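Local coordinates for cyclic nucleotide-binding protein (Brucella abortus biovar 1, PDB 5D1I) that contains a cyclic nucleotide-binding domain of the cupin clan and may act as a DNA-binding transcription factor, though its function is unproven, at residues D14-L18 / Y61-T65; L23-F27 / F121-L125; E49-E53 / I68-E73; A94-Q98 / I116-F121. All blocks are in the same frame, centred on the assembly; numbering follows the deposited sequence.

Interaction 1 is the truly buried contact of the four: helix 11-18 lies against strand 56-63 almost wholly with aliphatic side chains. Interactions 2 and 4 are partly buried neighbours, their centres about 10 Å apart, and share Phe121 of helix 118-124. The ring meets the loop at 23-27 in the first and the turn at 94-98 in the second, where an arginine adds a weak bond. Interaction 1 touches both, through Leu18 and Ile62, and meets interaction 3 through Tyr61 and Ile63. Interaction 3 lies on the opposite side of the chain's centre from interactions 1 and 2. There glutamates, a histidine and two waters do most of the joining, in keeping with a place less buried than interaction 1.

Interaction 1 of 4, residues D14-L18 / Y61-T65; sequences DIRIL and YIIVT
Ile17 reaches across to 61-65 with two branches, each toward a different residue. Its CG2 methyl sits 3.6 Å from CG2 of Ile62, the two side chains sliding past one another in opposite directions. With chi1 at -70°, CG2 is anti to the backbone N and CG1 lies beside that N, which sends the longer branch toward Val64; there Ile17 CD1 stops 4.0 Å from Val64 CG1, crossing it at about a right angle. Leu18, one residue on, uses CD2 to touch CD1 of Ile62 at 4.1 Å. Ile62 is thus held by a methyl at each of its branches.

Polar contributions are indirect. No hydrogen bond joins the two segments, and Asp14, whose carboxylate skirts Val64, spends its charge on a salt bridge with Arg41. Val64 itself lies in a classic beta bulge, paired with Thr65 opposite Glu112, where the chain turns a corner.

The helix and strand axes pass 10.1 Å apart at 111°. This is the N-terminal helix lying over the beta barrel, with Leu35 and Ala36 of helix 29-38 also packing on Leu18. Close-fitting aliphatic branches carry the attachment, so it rests on shape and exclusion of water.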
loop_
_atom_site.group_PDB
_atom_site.type_symbol
_atom_site.label_atom_id
_atom_site.label_comp_id
_atom_site.label_asym_id
_atom_site.label_seq_id
_atom_site.Cartn_x
_atom_site.Cartn_y
_atom_site.Cartn_z
ATOM N N ASP A 14 7.382 -10.534 -7.454
ATOM C CA ASP A 14 6.170 -10.584 -6.637
ATOM C C ASP A 14 6.453 -10.199 -5.192
ATOM O O ASP A 14 5.755 -9.367 -4.611
ATOM C CB ASP A 14 5.545 -11.978 -6.682
ATOM C CG ASP A 14 4.969 -12.314 -8.036
ATOM O OD1 ASP A 14 4.839 -11.392 -8.870
ATOM O OD2 ASP A 14 4.634 -13.492 -8.268
ATOM N N ILE A 15 7.477 -10.820 -4.619
ATOM C CA ILE A 15 7.877 -10.540 -3.247
ATOM C C ILE A 15 8.193 -9.057 -3.048
ATOM O O ILE A 15 7.733 -8.446 -2.084
ATOM C CB ILE A 15 9.089 -11.390 -2.839
ATOM C CG1 ILE A 15 8.686 -12.869 -2.757
ATOM C CG2 ILE A 15 9.659 -10.911 -1.511
ATOM C CD1 ILE A 15 9.819 -13.793 -2.377
ATOM N N ARG A 16 8.960 -8.476 -3.966
ATOM C CA ARG A 16 9.309 -7.062 -3.859
ATOM C C ARG A 16 8.062 -6.188 -3.892
ATOM O O ARG A 16 7.920 -5.266 -3.090
ATOM C CB ARG A 16 10.264 -6.637 -4.979
ATOM C CG ARG A 16 10.810 -5.227 -4.785
ATOM C CD ARG A 16 11.323 -4.615 -6.082
ATOM N NE ARG A 16 10.291 -4.562 -7.115
ATOM C CZ ARG A 16 9.325 -3.649 -7.174
ATOM N NH1 ARG A 16 9.237 -2.699 -6.249
ATOM N NH2 ARG A 16 8.437 -3.691 -8.158
ATOM N N ILE A 17 7.160 -6.488 -4.821
ATOM C CA ILE A 17 5.931 -5.714 -4.970
ATOM C C ILE A 17 5.063 -5.815 -3.718
ATOM O O ILE A 17 4.597 -4.803 -3.193
ATOM C CB ILE A 17 5.110 -6.179 -6.193
ATOM C CG1 ILE A 17 5.816 -5.792 -7.491
ATOM C CG2 ILE A 17 3.726 -5.563 -6.172
ATOM C CD1 ILE A 17 5.036 -6.158 -8.733
ATOM N N LEU A 18 4.862 -7.037 -3.238
ATOM C CA LEU A 18 4.041 -7.264 -2.052
ATOM C C LEU A 18 4.632 -6.577 -0.827
ATOM O O LEU A 18 3.905 -6.176 0.078
ATOM C CB LEU A 18 3.883 -8.761 -1.785
ATOM C CG LEU A 18 3.041 -9.545 -2.794
ATOM C CD1 LEU A 18 3.149 -11.030 -2.521
ATOM C CD2 LEU A 18 1.586 -9.106 -2.750
ATOM N N TYR A 61 -6.509 -7.040 -4.700
ATOM C CA TYR A 61 -5.782 -7.212 -5.947
ATOM C C TYR A 61 -4.613 -6.246 -5.991
ATOM O O TYR A 61 -4.778 -5.058 -5.731
ATOM C CB TYR A 61 -6.693 -6.969 -7.154
ATOM C CG TYR A 61 -7.884 -7.894 -7.243
ATOM C CD1 TYR A 61 -7.796 -9.104 -7.921
ATOM C CD2 TYR A 61 -9.102 -7.553 -6.666
ATOM C CE1 TYR A 61 -8.878 -9.954 -8.011
ATOM C CE2 TYR A 61 -10.194 -8.400 -6.755
ATOM C CZ TYR A 61 -10.074 -9.598 -7.427
ATOM O OH TYR A 61 -11.151 -10.449 -7.526
ATOM N N ILE A 62 -3.433 -6.752 -6.330
ATOM C CA ILE A 62 -2.275 -5.892 -6.508
ATOM C C ILE A 62 -1.862 -5.953 -7.966
ATOM O O ILE A 62 -1.689 -7.038 -8.521
ATOM C CB ILE A 62 -1.089 -6.301 -5.603
ATOM C CG1 ILE A 62 -1.465 -6.182 -4.121
ATOM C CG2 ILE A 62 0.120 -5.440 -5.892
ATOM C CD1 ILE A 62 -2.097 -7.426 -3.532
ATOM N N ILE A 63 -1.728 -4.790 -8.592
ATOM C CA ILE A 63 -1.345 -4.729 -9.998
ATOM C C ILE A 63 0.145 -4.975 -10.168
ATOM O O ILE A 63 0.964 -4.346 -9.500
ATOM C CB ILE A 63 -1.702 -3.373 -10.626
ATOM C CG1 ILE A 63 -3.200 -3.106 -10.510
ATOM C CG2 ILE A 63 -1.271 -3.332 -12.091
ATOM C CD1 ILE A 63 -3.616 -1.757 -11.063
ATOM N N VAL A 64 0.485 -5.898 -11.061
ATOM C CA VAL A 64 1.873 -6.158 -11.413
ATOM C C VAL A 64 2.231 -5.415 -12.695
ATOM O O VAL A 64 3.152 -4.601 -12.718
ATOM C CB VAL A 64 2.140 -7.662 -11.595
ATOM C CG1 VAL A 64 3.576 -7.903 -12.047
ATOM C CG2 VAL A 64 1.851 -8.410 -10.305
ATOM N N THR A 65 1.498 -5.703 -13.765
ATOM C CA THR A 65 1.650 -4.962 -15.012
ATOM C C THR A 65 0.280 -4.570 -15.554
ATOM O O THR A 65 -0.700 -5.276 -15.333
ATOM C CB THR A 65 2.408 -5.776 -16.087
ATOM O OG1 THR A 65 1.684 -6.976 -16.383
ATOM C CG2 THR A 65 3.808 -6.133 -15.614
#

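Interaction 2 of 4, residues L23-F27 / F121-L125; sequences LFESF and FRRIL
Phe121 sends its ring off helix 118-124 into a nest made by Leu23, Phe24 and Phe27. From CB, the chi1 of 178° sets CG anti to the backbone N, and the ring reaches out from the helix toward the loop. Along one side, CD1 comes 3.7 Å from Phe24 CE1. The next atom, CE1, touches two phenylalanines at once: Phe24 CE1 and Phe27 CZ each lie 3.6 Å from it. Phe121 CE1 arrives at the edge of the Phe24 ring, close to its plane, but the two rings are inclined by 45°, neither stacked nor T-shaped. At the tip, CZ meets the branch point of Leu23, with CG 3.8 Å away. Leu23 CD2 then leans over the ring as an off-centre CH-pi contact, 4.3 Å from the Phe121 centroid.

Phe27 extends the patch to the end of the helix and just past it, its CE1 touching CD2 of Leu125 at 4.0 Å and its CE2 lying near CG2 of Ile124. A type I turn from Phe24 to Phe27 brings these two rings to the helix together, closed by Phe27 N bonding to Phe24 O at 3.1 Å; the Phe24 CA sits over the centre of the Phe27 ring.

The cluster joins the linker between helices 11-18 and 29-38 to the last helix, with Leu32 and Leu35 of helix 29-38 covering Phe27 and Phe24. On the loop's other flank, Glu25 hydrogen-bonds Gly91 and Arg82 of the second subunit, through OE1 and its carbonyl O respectively.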
loop_
_atom_site.group_PDB
_atom_site.type_symbol
_atom_site.label_atom_id
_atom_site.label_comp_id
_atom_site.label_asym_id
_atom_site.label_seq_id
_atom_site.Cartn_x
_atom_site.Cartn_y
_atom_site.Cartn_z
ATOM N N LEU A 23 -0.135 -3.022 4.427
ATOM C CA LEU A 23 -0.578 -4.090 5.316
ATOM C C LEU A 23 0.486 -5.176 5.486
ATOM O O LEU A 23 0.508 -5.870 6.499
ATOM C CB LEU A 23 -1.879 -4.700 4.790
ATOM C CG LEU A 23 -2.711 -5.539 5.758
ATOM C CD1 LEU A 23 -3.008 -4.751 7.023
ATOM C CD2 LEU A 23 -4.005 -5.982 5.084
ATOM N N PHE A 24 1.371 -5.317 4.500
ATOM C CA PHE A 24 2.386 -6.372 4.527
ATOM C C PHE A 24 3.745 -5.822 4.941
ATOM O O PHE A 24 4.747 -6.538 4.889
ATOM C CB PHE A 24 2.504 -7.053 3.154
ATOM C CG PHE A 24 1.185 -7.467 2.564
ATOM C CD1 PHE A 24 0.150 -7.898 3.376
ATOM C CD2 PHE A 24 0.979 -7.416 1.196
ATOM C CE1 PHE A 24 -1.067 -8.270 2.836
ATOM C CE2 PHE A 24 -0.235 -7.789 0.651
ATOM C CZ PHE A 24 -1.257 -8.218 1.472
ATOM N N GLU A 25 3.759 -4.557 5.360
ATOM C CA GLU A 25 4.984 -3.831 5.717
ATOM C C GLU A 25 5.941 -4.586 6.635
ATOM O O GLU A 25 7.142 -4.643 6.374
ATOM C CB GLU A 25 4.630 -2.498 6.389
ATOM C CG GLU A 25 5.838 -1.786 7.006
ATOM C CD GLU A 25 5.466 -0.793 8.102
ATOM O OE1 GLU A 25 4.267 -0.686 8.455
ATOM O OE2 GLU A 25 6.385 -0.122 8.619
ATOM N N SER A 26 5.415 -5.151 7.713
ATOM C CA SER A 26 6.267 -5.747 8.737
ATOM C C SER A 26 6.554 -7.230 8.502
ATOM O O SER A 26 7.168 -7.884 9.344
ATOM C CB SER A 26 5.631 -5.566 10.115
ATOM O OG SER A 26 4.356 -6.177 10.162
ATOM N N PHE A 27 6.115 -7.756 7.363
ATOM C CA PHE A 27 6.317 -9.169 7.050
ATOM C C PHE A 27 7.794 -9.498 6.845
ATOM O O PHE A 27 8.535 -8.734 6.226
ATOM C CB PHE A 27 5.538 -9.574 5.792
ATOM C CG PHE A 27 4.066 -9.810 6.017
ATOM C CD1 PHE A 27 3.406 -9.252 7.100
ATOM C CD2 PHE A 27 3.344 -10.603 5.136
ATOM C CE1 PHE A 27 2.052 -9.473 7.295
ATOM C CE2 PHE A 27 1.992 -10.829 5.325
ATOM C CZ PHE A 27 1.346 -10.264 6.406
ATOM N N PHE A 121 -4.240 -14.505 3.744
ATOM C CA PHE A 121 -3.686 -13.509 4.650
ATOM C C PHE A 121 -3.800 -13.964 6.098
ATOM O O PHE A 121 -2.841 -13.868 6.867
ATOM C CB PHE A 121 -4.394 -12.168 4.450
ATOM C CG PHE A 121 -3.916 -11.083 5.370
ATOM C CD1 PHE A 121 -2.652 -10.538 5.221
ATOM C CD2 PHE A 121 -4.738 -10.595 6.371
ATOM C CE1 PHE A 121 -2.208 -9.531 6.065
ATOM C CE2 PHE A 121 -4.301 -9.586 7.216
ATOM C CZ PHE A 121 -3.032 -9.055 7.060
ATOM N N ARG A 122 -4.971 -14.481 6.457
ATOM C CA ARG A 122 -5.223 -14.950 7.815
ATOM C C ARG A 122 -4.307 -16.110 8.208
ATOM O O ARG A 122 -3.774 -16.137 9.320
ATOM C CB ARG A 122 -6.687 -15.379 7.975
ATOM C CG ARG A 122 -7.074 -15.684 9.420
ATOM C CD ARG A 122 -8.111 -16.791 9.528
ATOM N NE ARG A 122 -7.545 -18.107 9.248
ATOM C CZ ARG A 122 -7.952 -18.910 8.268
ATOM N NH1 ARG A 122 -8.941 -18.540 7.467
ATOM N NH2 ARG A 122 -7.372 -20.089 8.092
ATOM N N ARG A 123 -4.135 -17.068 7.298
ATOM C CA ARG A 123 -3.309 -18.250 7.558
ATOM C C ARG A 123 -1.864 -17.875 7.861
ATOM O O ARG A 123 -1.206 -18.510 8.681
ATOM C CB ARG A 123 -3.339 -19.215 6.368
ATOM C CG ARG A 123 -4.659 -19.929 6.144
ATOM C CD ARG A 123 -4.542 -20.950 5.019
ATOM N NE ARG A 123 -3.858 -22.169 5.449
ATOM C CZ ARG A 123 -3.362 -23.081 4.619
ATOM N NH1 ARG A 123 -3.461 -22.907 3.305
ATOM N NH2 ARG A 123 -2.761 -24.164 5.100
ATOM N N ILE A 124 -1.369 -16.842 7.190
ATOM C CA ILE A 124 0.005 -16.408 7.395
ATOM C C ILE A 124 0.190 -15.837 8.798
ATOM O O ILE A 124 1.217 -16.052 9.435
ATOM C CB ILE A 124 0.419 -15.370 6.341
ATOM C CG1 ILE A 124 0.314 -15.987 4.946
ATOM C CG2 ILE A 124 1.833 -14.871 6.598
ATOM C CD1 ILE A 124 0.990 -15.194 3.881
ATOM N N LEU A 125 -0.822 -15.135 9.289
ATOM C CA LEU A 125 -0.746 -14.529 10.611
ATOM C C LEU A 125 -1.025 -15.540 11.724
ATOM O O LEU A 125 -1.064 -15.182 12.900
ATOM C CB LEU A 125 -1.718 -13.356 10.706
ATOM C CG LEU A 125 -1.395 -12.205 9.754
ATOM C CD1 LEU A 125 -2.323 -11.036 9.993
ATOM C CD2 LEU A 125 0.055 -11.780 9.912
#

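Interaction 3 of 4, residues E49-E53 / I68-E73; sequences ELFRE and ITLFHE
Glu53 grips the strand 68-74 with both carboxylate oxygens. OE1 takes the N-H of His72 ND1 almost straight, at 171°, with the carboxylate and imidazole planes only 20° apart; the modelled separation of 2.4 Å is very short, so its exact value is doubtful. OE2 accepts the backbone N of Glu73 at 2.8 Å, met on its syn side, somewhat out of the carboxylate plane. The extended chain of Glu53, with CG anti to the backbone N (chi1 -176°), is what carries the carboxylate that far.

Water bridges the next layer. One molecule accepts from Glu53 N at 2.7 Å and donates to Glu73 OE1 at 2.9 Å; a second links Glu49 OE1 and Glu73 OE2 weakly. Arg52 NE lies 4.3 Å from Glu73 OE1, beyond a salt bridge. Glu49 has its stronger partner in Arg78, while its OE1 rests 3.6 Å from CZ at the edge of the Phe71 ring.

Deeper in, Leu50 CD2 packs on Ile68 CD1 at 4.3 Å, with Tyr61 against Leu50 and Ile63 against Ile68.

The contact ties the loop following strand 49-51 to strand 68-74, two places along the same sheet, beyond 104-107. If the short contact is real, the carboxylate would tend to favour a protonated His72, while nearby Arg78 and Arg52 probably ease the gathering of three glutamates.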
loop_
_atom_site.group_PDB
_atom_site.type_symbol
_atom_site.label_atom_id
_atom_site.label_comp_id
_atom_site.label_asym_id
_atom_site.label_seq_id
_atom_site.Cartn_x
_atom_site.Cartn_y
_atom_site.Cartn_z
ATOM N N GLU A 49 -13.859 -6.262 -16.282
ATOM C CA GLU A 49 -14.078 -5.717 -14.957
ATOM C C GLU A 49 -13.722 -6.736 -13.900
ATOM O O GLU A 49 -14.087 -7.910 -13.992
ATOM C CB GLU A 49 -15.517 -5.265 -14.792
ATOM C CG GLU A 49 -15.857 -4.081 -15.653
ATOM C CD GLU A 49 -17.237 -3.560 -15.375
ATOM O OE1 GLU A 49 -17.483 -3.103 -14.238
ATOM O OE2 GLU A 49 -18.074 -3.610 -16.295
ATOM N N LEU A 50 -12.990 -6.266 -12.900
ATOM C CA LEU A 50 -12.558 -7.088 -11.787
ATOM C C LEU A 50 -13.722 -7.321 -10.830
ATOM O O LEU A 50 -13.925 -8.426 -10.331
ATOM C CB LEU A 50 -11.394 -6.406 -11.069
ATOM C CG LEU A 50 -10.290 -7.274 -10.477
ATOM C CD1 LEU A 50 -9.989 -8.452 -11.387
ATOM C CD2 LEU A 50 -9.052 -6.422 -10.264
ATOM N N PHE A 51 -14.490 -6.265 -10.595
ATOM C CA PHE A 51 -15.595 -6.307 -9.647
ATOM C C PHE A 51 -16.546 -5.139 -9.864
ATOM O O PHE A 51 -16.197 -4.162 -10.526
ATOM C CB PHE A 51 -15.064 -6.283 -8.211
ATOM C CG PHE A 51 -14.029 -5.217 -7.964
ATOM C CD1 PHE A 51 -14.380 -3.878 -7.914
ATOM C CD2 PHE A 51 -12.702 -5.560 -7.771
ATOM C CE1 PHE A 51 -13.435 -2.908 -7.680
ATOM C CE2 PHE A 51 -11.753 -4.591 -7.539
ATOM C CZ PHE A 51 -12.116 -3.265 -7.493
ATOM N N ARG A 52 -17.738 -5.230 -9.286
ATOM C CA ARG A 52 -18.693 -4.134 -9.364
ATOM C C ARG A 52 -18.629 -3.280 -8.104
ATOM O O ARG A 52 -18.418 -3.792 -7.008
ATOM C CB ARG A 52 -20.112 -4.668 -9.581
ATOM C CG ARG A 52 -21.181 -3.588 -9.695
ATOM C CD ARG A 52 -22.125 -3.855 -10.862
ATOM N NE ARG A 52 -23.103 -2.784 -11.036
ATOM C CZ ARG A 52 -24.423 -2.960 -11.013
ATOM N NH1 ARG A 52 -24.933 -4.172 -10.834
ATOM N NH2 ARG A 52 -25.235 -1.925 -11.180
ATOM N N GLU A 53 -18.786 -1.973 -8.276
ATOM C CA GLU A 53 -18.895 -1.044 -7.161
ATOM C C GLU A 53 -20.003 -1.477 -6.201
ATOM O O GLU A 53 -21.117 -1.775 -6.626
ATOM C CB GLU A 53 -19.169 0.361 -7.694
ATOM C CG GLU A 53 -19.209 1.456 -6.653
ATOM C CD GLU A 53 -19.360 2.825 -7.284
ATOM O OE1 GLU A 53 -18.571 3.732 -6.950
ATOM O OE2 GLU A 53 -20.265 2.992 -8.127
ATOM N N ILE A 68 -5.482 -0.043 -14.895
ATOM C CA ILE A 68 -6.871 -0.206 -14.510
ATOM C C ILE A 68 -7.481 1.160 -14.228
ATOM O O ILE A 68 -6.909 1.960 -13.490
ATOM C CB ILE A 68 -7.002 -1.109 -13.267
ATOM C CG1 ILE A 68 -6.781 -2.574 -13.647
ATOM C CG2 ILE A 68 -8.357 -0.926 -12.597
ATOM C CD1 ILE A 68 -6.709 -3.506 -12.453
ATOM N N THR A 69 -8.630 1.435 -14.834
ATOM C CA THR A 69 -9.360 2.660 -14.538
ATOM C C THR A 69 -10.358 2.435 -13.408
ATOM O O THR A 69 -11.185 1.522 -13.470
ATOM C CB THR A 69 -10.098 3.185 -15.779
ATOM O OG1 THR A 69 -9.139 3.635 -16.738
ATOM C CG2 THR A 69 -11.009 4.343 -15.412
ATOM N N LEU A 70 -10.260 3.261 -12.369
ATOM C CA LEU A 70 -11.222 3.251 -11.275
ATOM C C LEU A 70 -12.341 4.227 -11.589
ATOM O O LEU A 70 -12.086 5.329 -12.070
ATOM C CB LEU A 70 -10.553 3.629 -9.953
ATOM C CG LEU A 70 -9.314 2.838 -9.540
ATOM C CD1 LEU A 70 -8.828 3.307 -8.175
ATOM C CD2 LEU A 70 -9.609 1.346 -9.521
ATOM N N PHE A 71 -13.580 3.838 -11.317
ATOM C CA PHE A 71 -14.708 4.688 -11.672
ATOM C C PHE A 71 -15.872 4.560 -10.698
ATOM O O PHE A 71 -15.944 3.611 -9.919
ATOM C CB PHE A 71 -15.183 4.369 -13.099
ATOM C CG PHE A 71 -15.597 2.932 -13.304
ATOM C CD1 PHE A 71 -16.894 2.519 -13.026
ATOM C CD2 PHE A 71 -14.697 2.000 -13.790
ATOM C CE1 PHE A 71 -17.276 1.201 -13.221
ATOM C CE2 PHE A 71 -15.073 0.683 -13.984
ATOM C CZ PHE A 71 -16.362 0.283 -13.702
ATOM N N HIS A 72 -16.776 5.534 -10.745
ATOM C CA HIS A 72 -18.021 5.467 -9.993
ATOM C C HIS A 72 -19.182 5.259 -10.950
ATOM O O HIS A 72 -19.194 5.825 -12.039
ATOM C CB HIS A 72 -18.240 6.739 -9.169
ATOM C CG HIS A 72 -17.406 6.805 -7.927
ATOM N ND1 HIS A 72 -17.414 5.810 -6.974
ATOM C CD2 HIS A 72 -16.544 7.748 -7.479
ATOM C CE1 HIS A 72 -16.588 6.134 -5.994
ATOM N NE2 HIS A 72 -16.046 7.306 -6.277
ATOM N N GLU A 73 -20.150 4.445 -10.547
ATOM C CA GLU A 73 -21.334 4.224 -11.367
ATOM C C GLU A 73 -22.310 5.386 -11.186
ATOM O O GLU A 73 -22.933 5.524 -10.134
ATOM C CB GLU A 73 -22.000 2.894 -11.005
ATOM C CG GLU A 73 -22.555 2.131 -12.199
ATOM C CD GLU A 73 -21.498 1.321 -12.930
ATOM O OE1 GLU A 73 -20.740 0.580 -12.264
ATOM O OE2 GLU A 73 -21.428 1.426 -14.172
HETATM O O HOH W 1 -19.175 -0.829 -15.366
HETATM O O HOH W 2 -18.910 -1.261 -10.867
#

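Interaction 4 of 4, residues A94-Q98 / I116-F121; sequences ALIAQ and ISRSIF
Leu95 and Arg118 bring their backbones within 4.7 Å at CA, where a 3-10 turn at 94-95 meets the junction of strand 111-117 and helix 118-124. Ser117 occupies the N-cap position of that helix, and its OG shares a 3.1 Å hydrogen bond with Ser119 OG, either of which may donate.

The side chain of Arg118 runs alongside the turn. A bend at chi3 (47°) folds the guanidinium back, so that NH1 reaches Ala94 O at 2.7 Å; the N-H points poorly at the oxygen (125°), and the bond is weak. Ala97 O stands 3.3 Å from NH1, at the guanidinium edge, but at an angle too poor for a bond. Arg118 also packs on Asp58.

Leu95 fills the inner part of the contact. Its CD2 lies 3.5 Å from Ile116 O and 4.3 Å from Ile116 CG2, while its CB faces CD2 of Phe121 at 4.1 Å. Leu95 O comes near the same ring, obliquely, and Ile96 adds its CG2 methyl 3.8 Å from Phe121 CE2.

This short helical turn probably corresponds in position to the helix of the phosphate-binding cassette of cyclic nucleotide-binding domains, here seated against the C-terminal helix. Apolar burial of Leu95 probably does most of the holding, and the arginine adds a weak bond to one carbonyl.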
loop_
_atom_site.group_PDB
_atom_site.type_symbol
_atom_site.label_atom_id
_atom_site.label_comp_id
_atom_site.label_asym_id
_atom_site.label_seq_id
_atom_site.Cartn_x
_atom_site.Cartn_y
_atom_site.Cartn_z
ATOM N N ALA A 94 -10.357 -5.037 2.712
ATOM C CA ALA A 94 -11.161 -6.256 2.725
ATOM C C ALA A 94 -10.455 -7.371 3.488
ATOM O O ALA A 94 -11.098 -8.291 3.980
ATOM C CB ALA A 94 -11.479 -6.705 1.311
ATOM N N LEU A 95 -9.133 -7.273 3.591
ATOM C CA LEU A 95 -8.331 -8.302 4.242
ATOM C C LEU A 95 -8.467 -8.264 5.757
ATOM O O LEU A 95 -8.174 -9.251 6.436
ATOM C CB LEU A 95 -6.854 -8.150 3.862
ATOM C CG LEU A 95 -6.479 -8.336 2.390
ATOM C CD1 LEU A 95 -4.982 -8.155 2.200
ATOM C CD2 LEU A 95 -6.919 -9.695 1.884
ATOM N N ILE A 96 -8.906 -7.127 6.294
ATOM C CA ILE A 96 -8.936 -6.948 7.744
ATOM C C ILE A 96 -10.267 -6.439 8.286
ATOM O O ILE A 96 -10.404 -6.237 9.491
ATOM C CB ILE A 96 -7.835 -5.971 8.202
ATOM C CG1 ILE A 96 -8.062 -4.586 7.598
ATOM C CG2 ILE A 96 -6.457 -6.505 7.827
ATOM C CD1 ILE A 96 -7.093 -3.535 8.096
ATOM N N ALA A 97 -11.242 -6.228 7.408
ATOM C CA ALA A 97 -12.540 -5.720 7.840
ATOM C C ALA A 97 -13.639 -6.093 6.858
ATOM O O ALA A 97 -13.363 -6.439 5.713
ATOM C CB ALA A 97 -12.484 -4.212 8.018
ATOM N N GLN A 98 -14.885 -6.037 7.311
ATOM C CA GLN A 98 -16.006 -6.311 6.421
ATOM C C GLN A 98 -16.214 -5.093 5.530
ATOM O O GLN A 98 -16.498 -4.001 6.017
ATOM C CB GLN A 98 -17.272 -6.647 7.214
ATOM C CG GLN A 98 -18.367 -7.275 6.366
ATOM C CD GLN A 98 -18.984 -8.505 7.004
ATOM O OE1 GLN A 98 -20.166 -8.507 7.350
ATOM N NE2 GLN A 98 -18.191 -9.565 7.150
ATOM N N ILE A 116 -4.990 -11.593 -3.455
ATOM C CA ILE A 116 -4.770 -12.077 -2.103
ATOM C C ILE A 116 -6.106 -12.275 -1.422
ATOM O O ILE A 116 -6.824 -11.309 -1.171
ATOM C CB ILE A 116 -3.922 -11.099 -1.265
ATOM C CG1 ILE A 116 -2.640 -10.719 -2.001
ATOM C CG2 ILE A 116 -3.603 -11.708 0.098
ATOM C CD1 ILE A 116 -1.662 -11.848 -2.121
ATOM N N SER A 117 -6.455 -13.523 -1.133
ATOM C CA SER A 117 -7.681 -13.788 -0.400
ATOM C C SER A 117 -7.511 -13.443 1.072
ATOM O O SER A 117 -6.401 -13.468 1.613
ATOM C CB SER A 117 -8.097 -15.250 -0.548
ATOM O OG SER A 117 -7.149 -16.100 0.070
ATOM N N ARG A 118 -8.620 -13.119 1.719
ATOM C CA ARG A 118 -8.616 -12.902 3.153
ATOM C C ARG A 118 -8.094 -14.148 3.871
ATOM O O ARG A 118 -7.284 -14.049 4.797
ATOM C CB ARG A 118 -10.024 -12.541 3.632
ATOM C CG ARG A 118 -10.105 -12.087 5.069
ATOM C CD ARG A 118 -11.256 -11.114 5.259
ATOM N NE ARG A 118 -12.489 -11.581 4.635
ATOM C CZ ARG A 118 -13.509 -10.790 4.315
ATOM N NH1 ARG A 118 -13.441 -9.485 4.548
ATOM N NH2 ARG A 118 -14.596 -11.304 3.757
ATOM N N SER A 119 -8.530 -15.321 3.420
ATOM C CA SER A 119 -8.149 -16.578 4.065
ATOM C C SER A 119 -6.638 -16.836 4.028
ATOM O O SER A 119 -6.064 -17.310 5.009
ATOM C CB SER A 119 -8.892 -17.752 3.424
ATOM O OG SER A 119 -8.405 -18.016 2.122
ATOM N N ILE A 120 -5.996 -16.525 2.905
ATOM C CA ILE A 120 -4.553 -16.701 2.791
ATOM C C ILE A 120 -3.842 -15.773 3.759
ATOM O O ILE A 120 -2.959 -16.196 4.505
ATOM C CB ILE A 120 -4.048 -16.440 1.354
ATOM C CG1 ILE A 120 -4.337 -17.649 0.466
ATOM C CG2 ILE A 120 -2.550 -16.169 1.345
ATOM C CD1 ILE A 120 -3.568 -18.890 0.869
ATOM N N PHE A 121 -4.240 -14.505 3.744
ATOM C CA PHE A 121 -3.686 -13.509 4.650
ATOM C C PHE A 121 -3.800 -13.964 6.098
ATOM O O PHE A 121 -2.841 -13.868 6.867
ATOM C CB PHE A 121 -4.394 -12.168 4.450
ATOM C CG PHE A 121 -3.916 -11.083 5.370
ATOM C CD1 PHE A 121 -2.652 -10.538 5.221
ATOM C CD2 PHE A 121 -4.738 -10.595 6.371
ATOM C CE1 PHE A 121 -2.208 -9.531 6.065
ATOM C CE2 PHE A 121 -4.301 -9.586 7.216
ATOM C CZ PHE A 121 -3.032 -9.055 7.060
#